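Local structure of Phikz039 (Pseudomonas phage phikz, 3ZBQ) at residues H24-D29 against V185-V190; N143-L148 against K290-R295; Q231-I236 against Q275-I280. The protein belongs to the phage tubulin-like proteins (PhuZ) and has a tubulin/FtsZ-type fold, modelled here as one chain with guanosine-5'-diphosphate bound. All coordinates share one frame; numbering follows the deposited sequence.

Contact 1: H24-D29 against V185-V190; sequences HGYHED and VLNALV
H27 and Y26 make a surface contact with V190 and N187, by which the loop between helix 13-23 and strand 30-34 is laid against helix 175-192 through packing alone, without a hydrogen bond across it. The more sheltered half is H27 on V190. The valine reaches the imidazole with both methyls: CG2 lies over one ring face, and CG1 comes to 3.7 Å from H27 ND1. With its CG anti to the backbone N (chi1 -166°), the histidine brings its ring up to V190, and its far nitrogen NE2 is hydrogen-bonded to the carbonyl of T7, which ties the ring's position to strand 7-12. In chain order and position, helix 175-192 probably corresponds to the long core helix of tubulins, which runs between the nucleotide-binding part and the C-terminal domain. V190 also packs on I9 and F23, so the loop extends an apolar patch that the sheet and helix 13-23 begin. One turn earlier, N187 extends its amide toward Y26. ND2 sits at the ring edge, in the ring plane, 3.7 Å from Y26 CD2, and the amide stands nearly upright to the phenol ring, the two planes being 83° apart.

Contact 2: N143-L148 against K290-R295; sequences NSSGSL and KRLEER
Helix-to-helix packing by a leucine knob joins helix 138-158 to helix 284-304, with L292 reaching across to S144, S145 and L148. The short segments run roughly antiparallel, at 148° between their N-to-C directions, and their axes approach to 10.3 Å. L292 carries its CG anti to the carbonyl carbon (chi1 -62°), a setting that thrusts the isobutyl group at the facing helix, where its two ends find different surroundings. The methyl CD1 settles against the backbone, 3.7 Å from S144 O, a carbonyl that also receives the helical bond from L148 N. The same methyl meets the tip of the other leucine, at 4.3 Å from L148 CD2. At the root of the side chain, L292 CB lies 3.9 Å from S145 OG.

Of the two serine hydroxyls, only that of S145 touches the leucine, and both are bonded to backbone carbonyls: S145 OG to that of L141, one turn earlier on its own helix, and S144 OG chiefly to that of S134. Small serines let the leucine come down close to the helix backbone. Next to the knob in sequence, R291 NH2 is hydrogen-bonded to Y135 OH.

L141, which L292 also touches, completes a four-residue hole spaced i, i+3, i+4 and i+7 with S144, S145 and L148: the local geometry of a knob in a hole, as in knobs-into-holes packing, at a place where helix 284-304, probably the counterpart of the long C-terminal helix of tubulins, lies along the nucleotide-binding part.

Contact 3: Q231-I236 against Q275-I280; sequences QEAQAI and QMHFVI
The imidazole of H277 receives the methyl of A233 obliquely, with A233 CB 3.7 Å from H277 CG, and has an amide at its edge. That amide is Q275, two residues back on the same strand: Q275 NE2 gives a hydrogen bond of 2.8 Å to H277 NE2, bent to 140° at the hydrogen. The donor lies almost exactly in the ring plane, only 2° from it, whereas the ring nitrogen is tilted well off the plane of the amide. At the other ring nitrogen, ND1 is hydrogen-bonded to S244 OG, so two bonds at its edge fix the rotation of the imidazole. Because NE2 accepts here, a neutral ring would probably have its proton on ND1. The amide is itself held, since Q275 OE1 is bonded to R251.

Around this polar end the contact is apolar. A233 fits between alternate residues of the strand, its CB also lying 4.0 Å from V279 CG2. Farther along, I236 and V279 lie alongside one another, pointing opposite ways, which brings I236 CG2 to 3.8 Å from V279 CG1. The valine points CG1 at this partner by holding it anti to its own backbone N (chi1 -173°), which leaves CG2 for the alanine. I255, from a loop, touches both A233 and H277.

Helix 230-234 and the turn after it thus pack on one face of the C-terminal part of the sheet, where strand 275-281 runs antiparallel between strands 222-227 and 239-246; on the other face M276 and F278 meet helix 175-192.

Contacts 1 and 3 meet directly although their centres are 20 Å apart: helix 175-192, which offers V190 to the loop, turns A188 and L189 to strand 275-281, where L189 CD2 lies 3.7 Å from F278 CD2 and A188 CB lies 3.8 Å from M276 SD. Contact 2 touches neither, its nearest atoms being about 17 Å from contact 1 and about 14 Å from contact 3, and it lies across the chain's centre from contact 1. The chain nevertheless links it to contact 3, for strand 275-281 is followed by helix 284-304. Contact 2 lies near the nucleotide site: the side chain of S144 is about 7 Å from the bound guanosine-5'-diphosphate.

Contact 1: H24-D29 against V185-V190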
ATOM      1  N   HIS A  24      -8.972  -4.515 -13.801  1.00 14.07           N
ATOM      2  CA  HIS A  24     -10.331  -5.030 -13.918  1.00 19.92           C
ATOM      3  C   HIS A  24     -10.437  -6.294 -14.771  1.00 21.98           C
ATOM      4  O   HIS A  24      -9.920  -6.354 -15.889  1.00 25.79           O
ATOM      5  CB  HIS A  24     -11.279  -3.976 -14.469  1.00 21.67           C
ATOM      6  CG  HIS A  24     -12.661  -4.498 -14.699  1.00 25.13           C
ATOM      7  ND1 HIS A  24     -13.562  -4.690 -13.674  1.00 25.18           N
ATOM      8  CD2 HIS A  24     -13.276  -4.916 -15.830  1.00 25.86           C
ATOM      9  CE1 HIS A  24     -14.686  -5.182 -14.169  1.00 27.11           C
ATOM     10  NE2 HIS A  24     -14.538  -5.328 -15.473  1.00 28.14           N
ATOM     11  N   GLY A  25     -11.124  -7.299 -14.242  1.00 25.02           N
ATOM     12  CA  GLY A  25     -11.281  -8.556 -14.952  1.00 27.46           C
ATOM     13  C   GLY A  25     -10.305  -9.615 -14.477  1.00 29.32           C
ATOM     14  O   GLY A  25     -10.471 -10.795 -14.775  1.00 28.07           O
ATOM     15  N   TYR A  26      -9.284  -9.195 -13.734  1.00 24.35           N
ATOM     16  CA  TYR A  26      -8.309 -10.139 -13.193  1.00 22.02           C
ATOM     17  C   TYR A  26      -8.787 -10.732 -11.878  1.00 23.47           C
ATOM     18  O   TYR A  26      -8.241 -11.728 -11.396  1.00 25.41           O
ATOM     19  CB  TYR A  26      -6.958  -9.459 -13.004  1.00 23.79           C
ATOM     20  CG  TYR A  26      -6.169  -9.327 -14.279  1.00 31.97           C
ATOM     21  CD1 TYR A  26      -6.501  -8.369 -15.233  1.00 30.60           C
ATOM     22  CD2 TYR A  26      -5.097 -10.172 -14.540  1.00 35.93           C
ATOM     23  CE1 TYR A  26      -5.783  -8.254 -16.405  1.00 38.62           C
ATOM     24  CE2 TYR A  26      -4.372 -10.065 -15.706  1.00 37.74           C
ATOM     25  CZ  TYR A  26      -4.720  -9.103 -16.635  1.00 38.35           C
ATOM     26  OH  TYR A  26      -4.003  -8.989 -17.801  1.00 42.00           O
ATOM     27  N   HIS A  27      -9.815 -10.120 -11.301  1.00 22.43           N
ATOM     28  CA  HIS A  27     -10.361 -10.596 -10.032  1.00 24.32           C
ATOM     29  C   HIS A  27     -11.723  -9.975  -9.785  1.00 19.94           C
ATOM     30  O   HIS A  27     -11.898  -8.770  -9.947  1.00 19.54           O
ATOM     31  CB  HIS A  27      -9.422 -10.238  -8.879  1.00 18.10           C
ATOM     32  CG  HIS A  27      -9.728 -10.955  -7.603  1.00 16.45           C
ATOM     33  ND1 HIS A  27      -9.584 -12.320  -7.467  1.00 13.28           N
ATOM     34  CD2 HIS A  27     -10.163 -10.497  -6.404  1.00 12.54           C
ATOM     35  CE1 HIS A  27      -9.921 -12.673  -6.238  1.00 16.71           C
ATOM     36  NE2 HIS A  27     -10.277 -11.587  -5.574  1.00 13.86           N
ATOM     37  N   GLU A  28     -12.685 -10.792  -9.379  1.00 17.86           N
ATOM     38  CA  GLU A  28     -14.050 -10.310  -9.205  1.00 19.16           C
ATOM     39  C   GLU A  28     -14.251  -9.557  -7.892  1.00 17.17           C
ATOM     40  O   GLU A  28     -14.948  -8.536  -7.842  1.00 20.07           O
ATOM     41  CB  GLU A  28     -15.039 -11.474  -9.308  1.00 22.45           C
ATOM     42  CG  GLU A  28     -15.170 -12.059 -10.706  1.00 27.76           C
ATOM     43  CD  GLU A  28     -16.012 -13.324 -10.736  1.00 42.98           C
ATOM     44  OE1 GLU A  28     -16.504 -13.739  -9.663  1.00 40.39           O
ATOM     45  OE2 GLU A  28     -16.177 -13.904 -11.832  1.00 42.93           O
ATOM     46  N   ASP A  29     -13.621 -10.049  -6.830  1.00 12.75           N
ATOM     47  CA  ASP A  29     -13.923  -9.568  -5.482  1.00 10.42           C
ATOM     48  C   ASP A  29     -13.099  -8.353  -5.104  1.00 10.77           C
ATOM     49  O   ASP A  29     -12.260  -8.401  -4.203  1.00  9.71           O
ATOM     50  CB  ASP A  29     -13.715 -10.693  -4.466  1.00 12.03           C
ATOM     51  CG  ASP A  29     -14.614 -11.884  -4.739  1.00 19.32           C
ATOM     52  OD1 ASP A  29     -15.801 -11.660  -5.048  1.00 18.94           O
ATOM     53  OD2 ASP A  29     -14.133 -13.031  -4.660  1.00 19.24           O
ATOM     54  N   VAL A 185       2.313  -7.721  -9.819  1.00  6.25           N
ATOM     55  CA  VAL A 185       2.279  -8.148  -8.422  1.00  6.10           C
ATOM     56  C   VAL A 185       0.877  -8.600  -8.006  1.00  7.01           C
ATOM     57  O   VAL A 185       0.721  -9.650  -7.391  1.00  7.84           O
ATOM     58  CB  VAL A 185       2.798  -7.038  -7.476  1.00  7.06           C
ATOM     59  CG1 VAL A 185       2.434  -7.338  -6.028  1.00  7.63           C
ATOM     60  CG2 VAL A 185       4.311  -6.861  -7.636  1.00  6.03           C
ATOM     61  N   LEU A 186      -0.138  -7.808  -8.350  1.00  6.03           N
ATOM     62  CA  LEU A 186      -1.524  -8.146  -8.010  1.00  5.95           C
ATOM     63  C   LEU A 186      -1.925  -9.476  -8.646  1.00  7.87           C
ATOM     64  O   LEU A 186      -2.529 -10.348  -7.995  1.00  8.17           O
ATOM     65  CB  LEU A 186      -2.469  -7.018  -8.443  1.00  7.58           C
ATOM     66  CG  LEU A 186      -2.338  -5.723  -7.650  1.00  7.77           C
ATOM     67  CD1 LEU A 186      -3.209  -4.625  -8.257  1.00  6.31           C
ATOM     68  CD2 LEU A 186      -2.710  -5.964  -6.195  1.00  5.17           C
ATOM     69  N   ASN A 187      -1.557  -9.659  -9.908  1.00  6.98           N
ATOM     70  CA  ASN A 187      -1.808 -10.933 -10.563  1.00  8.12           C
ATOM     71  C   ASN A 187      -1.136 -12.089  -9.839  1.00  8.32           C
ATOM     72  O   ASN A 187      -1.740 -13.147  -9.642  1.00  8.70           O
ATOM     73  CB  ASN A 187      -1.342 -10.900 -12.015  1.00 10.64           C
ATOM     74  CG  ASN A 187      -1.643 -12.189 -12.738  1.00 18.82           C
ATOM     75  OD1 ASN A 187      -0.740 -12.855 -13.255  1.00 28.58           O
ATOM     76  ND2 ASN A 187      -2.920 -12.568 -12.759  1.00 27.13           N
ATOM     77  N   ALA A 188       0.117 -11.898  -9.446  1.00  6.90           N
ATOM     78  CA  ALA A 188       0.849 -12.978  -8.783  1.00  6.88           C
ATOM     79  C   ALA A 188       0.208 -13.299  -7.439  1.00  7.92           C
ATOM     80  O   ALA A 188       0.044 -14.467  -7.076  1.00  6.86           O
ATOM     81  CB  ALA A 188       2.307 -12.597  -8.603  1.00  4.93           C
ATOM     82  N   LEU A 189      -0.150 -12.256  -6.699  1.00  7.49           N
ATOM     83  CA  LEU A 189      -0.768 -12.422  -5.389  1.00  7.37           C
ATOM     84  C   LEU A 189      -2.106 -13.154  -5.473  1.00  7.90           C
ATOM     85  O   LEU A 189      -2.373 -14.073  -4.686  1.00  8.07           O
ATOM     86  CB  LEU A 189      -0.927 -11.057  -4.708  1.00  6.70           C
ATOM     87  CG  LEU A 189       0.368 -10.449  -4.146  1.00  5.78           C
ATOM     88  CD1 LEU A 189       0.091  -9.062  -3.557  1.00  5.72           C
ATOM     89  CD2 LEU A 189       1.008 -11.370  -3.097  1.00  6.99           C
ATOM     90  N   VAL A 190      -2.942 -12.757  -6.430  1.00  6.95           N
ATOM     91  CA  VAL A 190      -4.225 -13.432  -6.631  1.00  6.97           C
ATOM     92  C   VAL A 190      -4.025 -14.935  -6.877  1.00  6.25           C
ATOM     93  O   VAL A 190      -4.744 -15.762  -6.307  1.00  8.50           O
ATOM     94  CB  VAL A 190      -5.024 -12.783  -7.773  1.00  9.53           C
ATOM     95  CG1 VAL A 190      -6.187 -13.662  -8.169  1.00 13.78           C
ATOM     96  CG2 VAL A 190      -5.521 -11.400  -7.346  1.00  8.14           C
TER

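Contact 2: N143-L148 against K290-R295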
ATOM      1  N   ASN A 143       3.812  13.534   3.091  1.00  5.79           N
ATOM      2  CA  ASN A 143       2.812  12.466   3.121  1.00  6.85           C
ATOM      3  C   ASN A 143       3.427  11.080   3.050  1.00  5.33           C
ATOM      4  O   ASN A 143       3.013  10.184   3.795  1.00  5.75           O
ATOM      5  CB  ASN A 143       1.779  12.640   2.005  1.00  4.58           C
ATOM      6  CG  ASN A 143       0.853  13.811   2.255  1.00  6.29           C
ATOM      7  OD1 ASN A 143       0.792  14.334   3.374  1.00  7.65           O
ATOM      8  ND2 ASN A 143       0.123  14.227   1.221  1.00  6.21           N
ATOM      9  N   SER A 144       4.411  10.895   2.166  1.00  4.44           N
ATOM     10  CA  SER A 144       5.055   9.579   2.036  1.00  5.86           C
ATOM     11  C   SER A 144       5.843   9.223   3.300  1.00  7.78           C
ATOM     12  O   SER A 144       5.851   8.058   3.733  1.00  5.76           O
ATOM     13  CB  SER A 144       5.948   9.509   0.786  1.00  6.83           C
ATOM     14  OG  SER A 144       5.190   9.571  -0.416  1.00  5.57           O
ATOM     15  N   SER A 145       6.493  10.216   3.910  1.00  7.73           N
ATOM     16  CA  SER A 145       7.192   9.975   5.183  1.00  9.83           C
ATOM     17  C   SER A 145       6.218   9.605   6.296  1.00  8.61           C
ATOM     18  O   SER A 145       6.478   8.683   7.084  1.00  5.27           O
ATOM     19  CB  SER A 145       8.025  11.187   5.605  1.00 10.87           C
ATOM     20  OG  SER A 145       9.019  11.476   4.642  1.00 14.28           O
ATOM     21  N   GLY A 146       5.103  10.328   6.370  1.00  7.10           N
ATOM     22  CA  GLY A 146       4.053   9.998   7.328  1.00  7.00           C
ATOM     23  C   GLY A 146       3.465   8.616   7.084  1.00  6.32           C
ATOM     24  O   GLY A 146       3.161   7.874   8.021  1.00  5.93           O
ATOM     25  N   SER A 147       3.295   8.258   5.817  1.00  7.00           N
ATOM     26  CA  SER A 147       2.784   6.935   5.491  1.00  5.96           C
ATOM     27  C   SER A 147       3.747   5.855   5.930  1.00  6.23           C
ATOM     28  O   SER A 147       3.321   4.798   6.423  1.00  4.63           O
ATOM     29  CB  SER A 147       2.510   6.813   3.991  1.00  5.52           C
ATOM     30  OG  SER A 147       1.379   7.578   3.624  1.00  6.15           O
ATOM     31  N   LEU A 148       5.049   6.099   5.771  1.00  4.86           N
ATOM     32  CA  LEU A 148       6.027   5.072   6.166  1.00  6.58           C
ATOM     33  C   LEU A 148       5.962   4.872   7.675  1.00  6.09           C
ATOM     34  O   LEU A 148       5.967   3.736   8.176  1.00  4.23           O
ATOM     35  CB  LEU A 148       7.447   5.472   5.738  1.00  6.35           C
ATOM     36  CG  LEU A 148       8.547   4.493   6.182  1.00  6.50           C
ATOM     37  CD1 LEU A 148       8.333   3.119   5.545  1.00  7.49           C
ATOM     38  CD2 LEU A 148       9.932   5.023   5.834  1.00  8.82           C
ATOM     39  N   LYS A 290      15.677   5.635   4.476  1.00 12.71           N
ATOM     40  CA  LYS A 290      16.879   6.371   4.079  1.00 11.20           C
ATOM     41  C   LYS A 290      16.625   7.246   2.844  1.00 13.54           C
ATOM     42  O   LYS A 290      17.065   8.399   2.776  1.00 14.32           O
ATOM     43  CB  LYS A 290      18.026   5.374   3.832  1.00 13.19           C
ATOM     44  CG  LYS A 290      19.358   6.016   3.454  1.00 22.04           C
ATOM     45  CD  LYS A 290      19.848   6.971   4.540  1.00 21.83           C
ATOM     46  CE  LYS A 290      21.191   7.588   4.159  1.00 29.34           C
ATOM     47  NZ  LYS A 290      21.582   8.665   5.101  1.00 35.37           N
ATOM     48  N   ARG A 291      15.897   6.702   1.874  1.00  9.14           N
ATOM     49  CA  ARG A 291      15.590   7.425   0.643  1.00 13.16           C
ATOM     50  C   ARG A 291      14.736   8.663   0.909  1.00 13.71           C
ATOM     51  O   ARG A 291      14.971   9.735   0.334  1.00 13.03           O
ATOM     52  CB  ARG A 291      14.872   6.495  -0.339  1.00 13.38           C
ATOM     53  CG  ARG A 291      14.309   7.172  -1.587  1.00 17.50           C
ATOM     54  CD  ARG A 291      15.389   7.771  -2.468  1.00 16.87           C
ATOM     55  NE  ARG A 291      14.841   8.259  -3.736  1.00 21.65           N
ATOM     56  CZ  ARG A 291      15.493   9.056  -4.579  1.00 20.64           C
ATOM     57  NH1 ARG A 291      16.727   9.458  -4.299  1.00 20.87           N
ATOM     58  NH2 ARG A 291      14.918   9.448  -5.703  1.00 23.01           N
ATOM     59  N   LEU A 292      13.740   8.520   1.775  1.00 11.20           N
ATOM     60  CA  LEU A 292      12.861   9.644   2.080  1.00 10.83           C
ATOM     61  C   LEU A 292      13.588  10.665   2.948  1.00 13.54           C
ATOM     62  O   LEU A 292      13.380  11.876   2.808  1.00 10.45           O
ATOM     63  CB  LEU A 292      11.570   9.166   2.760  1.00 11.17           C
ATOM     64  CG  LEU A 292      10.690   8.228   1.932  1.00 10.98           C
ATOM     65  CD1 LEU A 292       9.421   7.857   2.681  1.00 10.36           C
ATOM     66  CD2 LEU A 292      10.356   8.845   0.585  1.00  9.55           C
ATOM     67  N   GLU A 293      14.446  10.176   3.837  1.00 11.52           N
ATOM     68  CA  GLU A 293      15.250  11.059   4.680  1.00 12.26           C
ATOM     69  C   GLU A 293      16.129  11.966   3.823  1.00 16.37           C
ATOM     70  O   GLU A 293      16.194  13.181   4.047  1.00 14.01           O
ATOM     71  CB  GLU A 293      16.106  10.239   5.646  1.00 16.50           C
ATOM     72  CG  GLU A 293      16.939  11.062   6.625  1.00 15.43           C
ATOM     73  CD  GLU A 293      17.652  10.182   7.643  1.00 24.52           C
ATOM     74  OE1 GLU A 293      18.749   9.673   7.326  1.00 28.93           O
ATOM     75  OE2 GLU A 293      17.106   9.993   8.754  1.00 20.95           O
ATOM     76  N   GLU A 294      16.780  11.379   2.825  1.00 13.87           N
ATOM     77  CA  GLU A 294      17.634  12.147   1.919  1.00 16.24           C
ATOM     78  C   GLU A 294      16.829  13.168   1.128  1.00 15.72           C
ATOM     79  O   GLU A 294      17.277  14.303   0.949  1.00 15.06           O
ATOM     80  CB  GLU A 294      18.386  11.218   0.961  1.00 16.31           C
ATOM     81  CG  GLU A 294      19.455  10.375   1.641  1.00 24.66           C
ATOM     82  CD  GLU A 294      19.869   9.175   0.810  1.00 28.40           C
ATOM     83  OE1 GLU A 294      19.196   8.892  -0.208  1.00 33.85           O
ATOM     84  OE2 GLU A 294      20.869   8.515   1.177  1.00 29.88           O
ATOM     85  N   ARG A 295      15.649  12.778   0.644  1.00 11.97           N
ATOM     86  CA  ARG A 295      14.803  13.746  -0.066  1.00 12.53           C
ATOM     87  C   ARG A 295      14.390  14.863   0.883  1.00 12.50           C
ATOM     88  O   ARG A 295      14.332  16.029   0.494  1.00 10.34           O
ATOM     89  CB  ARG A 295      13.545  13.094  -0.657  1.00 12.43           C
ATOM     90  CG  ARG A 295      13.785  11.944  -1.632  1.00 14.89           C
ATOM     91  CD  ARG A 295      14.629  12.348  -2.827  1.00 19.31           C
ATOM     92  NE  ARG A 295      14.068  13.496  -3.534  1.00 20.94           N
ATOM     93  CZ  ARG A 295      14.386  13.831  -4.781  1.00 25.21           C
ATOM     94  NH1 ARG A 295      15.250  13.091  -5.465  1.00 27.71           N
ATOM     95  NH2 ARG A 295      13.830  14.895  -5.347  1.00 24.06           N
TER

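Contact 3: Q231-I236 against Q275-I280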
ATOM      1  N   GLN A 231      16.734 -16.782  -8.628  1.00 14.74           N
ATOM      2  CA  GLN A 231      17.787 -15.802  -8.430  1.00 17.19           C
ATOM      3  C   GLN A 231      17.292 -14.486  -7.813  1.00 15.86           C
ATOM      4  O   GLN A 231      18.008 -13.860  -7.028  1.00 15.38           O
ATOM      5  CB  GLN A 231      18.527 -15.556  -9.751  1.00 19.01           C
ATOM      6  CG  GLN A 231      19.163 -16.824 -10.347  1.00 18.34           C
ATOM      7  CD  GLN A 231      18.230 -17.620 -11.271  1.00 20.66           C
ATOM      8  OE1 GLN A 231      17.006 -17.483 -11.221  1.00 22.06           O
ATOM      9  NE2 GLN A 231      18.819 -18.457 -12.122  1.00 18.10           N
ATOM     10  N   GLU A 232      16.074 -14.073  -8.152  1.00 13.70           N
ATOM     11  CA  GLU A 232      15.512 -12.848  -7.571  1.00 15.82           C
ATOM     12  C   GLU A 232      15.204 -13.047  -6.090  1.00 12.72           C
ATOM     13  O   GLU A 232      15.457 -12.164  -5.270  1.00 12.87           O
ATOM     14  CB  GLU A 232      14.255 -12.389  -8.327  1.00 15.99           C
ATOM     15  CG  GLU A 232      14.525 -11.834  -9.723  1.00 19.21           C
ATOM     16  CD  GLU A 232      13.279 -11.269 -10.386  1.00 23.09           C
ATOM     17  OE1 GLU A 232      12.155 -11.548  -9.906  1.00 15.10           O
ATOM     18  OE2 GLU A 232      13.422 -10.542 -11.393  1.00 24.39           O
ATOM     19  N   ALA A 233      14.675 -14.215  -5.745  1.00 12.85           N
ATOM     20  CA  ALA A 233      14.403 -14.518  -4.343  1.00 13.12           C
ATOM     21  C   ALA A 233      15.700 -14.595  -3.546  1.00 13.74           C
ATOM     22  O   ALA A 233      15.766 -14.138  -2.409  1.00 14.23           O
ATOM     23  CB  ALA A 233      13.621 -15.805  -4.209  1.00 10.36           C
ATOM     24  N   GLN A 234      16.729 -15.182  -4.153  1.00 14.94           N
ATOM     25  CA  GLN A 234      18.027 -15.358  -3.502  1.00 17.60           C
ATOM     26  C   GLN A 234      18.663 -14.033  -3.081  1.00 17.09           C
ATOM     27  O   GLN A 234      19.357 -13.960  -2.064  1.00 19.46           O
ATOM     28  CB  GLN A 234      18.972 -16.110  -4.443  1.00 18.45           C
ATOM     29  CG  GLN A 234      20.171 -16.743  -3.770  1.00 26.53           C
ATOM     30  CD  GLN A 234      21.055 -17.473  -4.765  1.00 41.81           C
ATOM     31  OE1 GLN A 234      21.353 -16.951  -5.844  1.00 51.03           O
ATOM     32  NE2 GLN A 234      21.467 -18.687  -4.416  1.00 41.93           N
ATOM     33  N   ALA A 235      18.410 -12.987  -3.862  1.00 15.56           N
ATOM     34  CA  ALA A 235      19.021 -11.679  -3.632  1.00 18.06           C
ATOM     35  C   ALA A 235      18.423 -10.935  -2.436  1.00 18.57           C
ATOM     36  O   ALA A 235      18.988  -9.945  -1.966  1.00 21.28           O
ATOM     37  CB  ALA A 235      18.926 -10.827  -4.889  1.00 16.94           C
ATOM     38  N   ILE A 236      17.274 -11.396  -1.949  1.00 15.36           N
ATOM     39  CA  ILE A 236      16.643 -10.731  -0.810  1.00 14.07           C
ATOM     40  C   ILE A 236      17.412 -11.009   0.484  1.00 16.21           C
ATOM     41  O   ILE A 236      17.584 -12.173   0.886  1.00 11.74           O
ATOM     42  CB  ILE A 236      15.160 -11.127  -0.654  1.00 10.99           C
ATOM     43  CG1 ILE A 236      14.410 -10.932  -1.973  1.00 10.09           C
ATOM     44  CG2 ILE A 236      14.513 -10.343   0.498  1.00 10.29           C
ATOM     45  CD1 ILE A 236      14.430  -9.505  -2.511  1.00 10.74           C
ATOM     46  N   GLN A 275       8.606 -20.933 -11.389  1.00 15.34           N
ATOM     47  CA  GLN A 275       8.403 -20.713  -9.964  1.00 15.38           C
ATOM     48  C   GLN A 275       8.160 -19.239  -9.625  1.00 14.19           C
ATOM     49  O   GLN A 275       8.566 -18.341 -10.371  1.00 11.43           O
ATOM     50  CB  GLN A 275       9.593 -21.271  -9.177  1.00 15.97           C
ATOM     51  CG  GLN A 275      10.938 -20.729  -9.628  1.00 19.38           C
ATOM     52  CD  GLN A 275      12.085 -21.551  -9.099  1.00 21.22           C
ATOM     53  OE1 GLN A 275      12.342 -22.659  -9.578  1.00 25.11           O
ATOM     54  NE2 GLN A 275      12.779 -21.023  -8.098  1.00 11.74           N
ATOM     55  N   MET A 276       7.466 -19.002  -8.515  1.00 12.31           N
ATOM     56  CA  MET A 276       7.275 -17.647  -8.001  1.00 12.17           C
ATOM     57  C   MET A 276       7.535 -17.664  -6.506  1.00  9.66           C
ATOM     58  O   MET A 276       7.165 -18.619  -5.823  1.00 10.98           O
ATOM     59  CB  MET A 276       5.849 -17.147  -8.245  1.00 13.97           C
ATOM     60  CG  MET A 276       5.529 -16.742  -9.665  1.00 17.85           C
ATOM     61  SD  MET A 276       3.985 -15.800  -9.725  1.00 16.60           S
ATOM     62  CE  MET A 276       2.818 -16.980  -9.064  1.00 17.40           C
ATOM     63  N   HIS A 277       8.156 -16.606  -6.000  1.00  9.35           N
ATOM     64  CA  HIS A 277       8.471 -16.525  -4.583  1.00  7.04           C
ATOM     65  C   HIS A 277       7.961 -15.230  -3.996  1.00  9.96           C
ATOM     66  O   HIS A 277       8.075 -14.164  -4.600  1.00  9.05           O
ATOM     67  CB  HIS A 277       9.977 -16.634  -4.353  1.00  9.43           C
ATOM     68  CG  HIS A 277      10.585 -17.841  -4.988  1.00  8.54           C
ATOM     69  ND1 HIS A 277      10.489 -19.097  -4.429  1.00 10.48           N
ATOM     70  CD2 HIS A 277      11.254 -17.994  -6.155  1.00 10.80           C
ATOM     71  CE1 HIS A 277      11.092 -19.971  -5.217  1.00 14.19           C
ATOM     72  NE2 HIS A 277      11.569 -19.325  -6.267  1.00 11.53           N
ATOM     73  N   PHE A 278       7.397 -15.330  -2.803  1.00  6.78           N
ATOM     74  CA  PHE A 278       6.834 -14.169  -2.154  1.00  7.39           C
ATOM     75  C   PHE A 278       7.604 -14.023  -0.863  1.00  8.26           C
ATOM     76  O   PHE A 278       7.346 -14.732   0.105  1.00  7.47           O
ATOM     77  CB  PHE A 278       5.338 -14.388  -1.944  1.00  5.84           C
ATOM     78  CG  PHE A 278       4.585 -14.583  -3.237  1.00  7.83           C
ATOM     79  CD1 PHE A 278       4.567 -15.826  -3.868  1.00  7.66           C
ATOM     80  CD2 PHE A 278       3.926 -13.515  -3.840  1.00  7.01           C
ATOM     81  CE1 PHE A 278       3.885 -16.009  -5.078  1.00  9.32           C
ATOM     82  CE2 PHE A 278       3.247 -13.693  -5.054  1.00  8.84           C
ATOM     83  CZ  PHE A 278       3.228 -14.935  -5.667  1.00 10.01           C
ATOM     84  N   VAL A 279       8.593 -13.134  -0.880  1.00  6.45           N
ATOM     85  CA  VAL A 279       9.609 -13.112   0.167  1.00  5.76           C
ATOM     86  C   VAL A 279       9.420 -11.919   1.071  1.00  7.96           C
ATOM     87  O   VAL A 279       9.477 -10.785   0.608  1.00  5.35           O
ATOM     88  CB  VAL A 279      11.034 -13.052  -0.426  1.00  7.21           C
ATOM     89  CG1 VAL A 279      12.072 -13.198   0.690  1.00  9.82           C
ATOM     90  CG2 VAL A 279      11.226 -14.149  -1.461  1.00  8.70           C
ATOM     91  N   ILE A 280       9.206 -12.179   2.357  1.00  6.25           N
ATOM     92  CA  ILE A 280       9.044 -11.116   3.345  1.00  6.13           C
ATOM     93  C   ILE A 280      10.351 -10.927   4.120  1.00  7.90           C
ATOM     94  O   ILE A 280      10.890 -11.878   4.674  1.00  8.32           O
ATOM     95  CB  ILE A 280       7.897 -11.433   4.338  1.00  5.54           C
ATOM     96  CG1 ILE A 280       6.555 -11.520   3.604  1.00  7.48           C
ATOM     97  CG2 ILE A 280       7.801 -10.378   5.429  1.00  6.34           C
ATOM     98  CD1 ILE A 280       5.395 -11.978   4.485  1.00  6.97           C
TER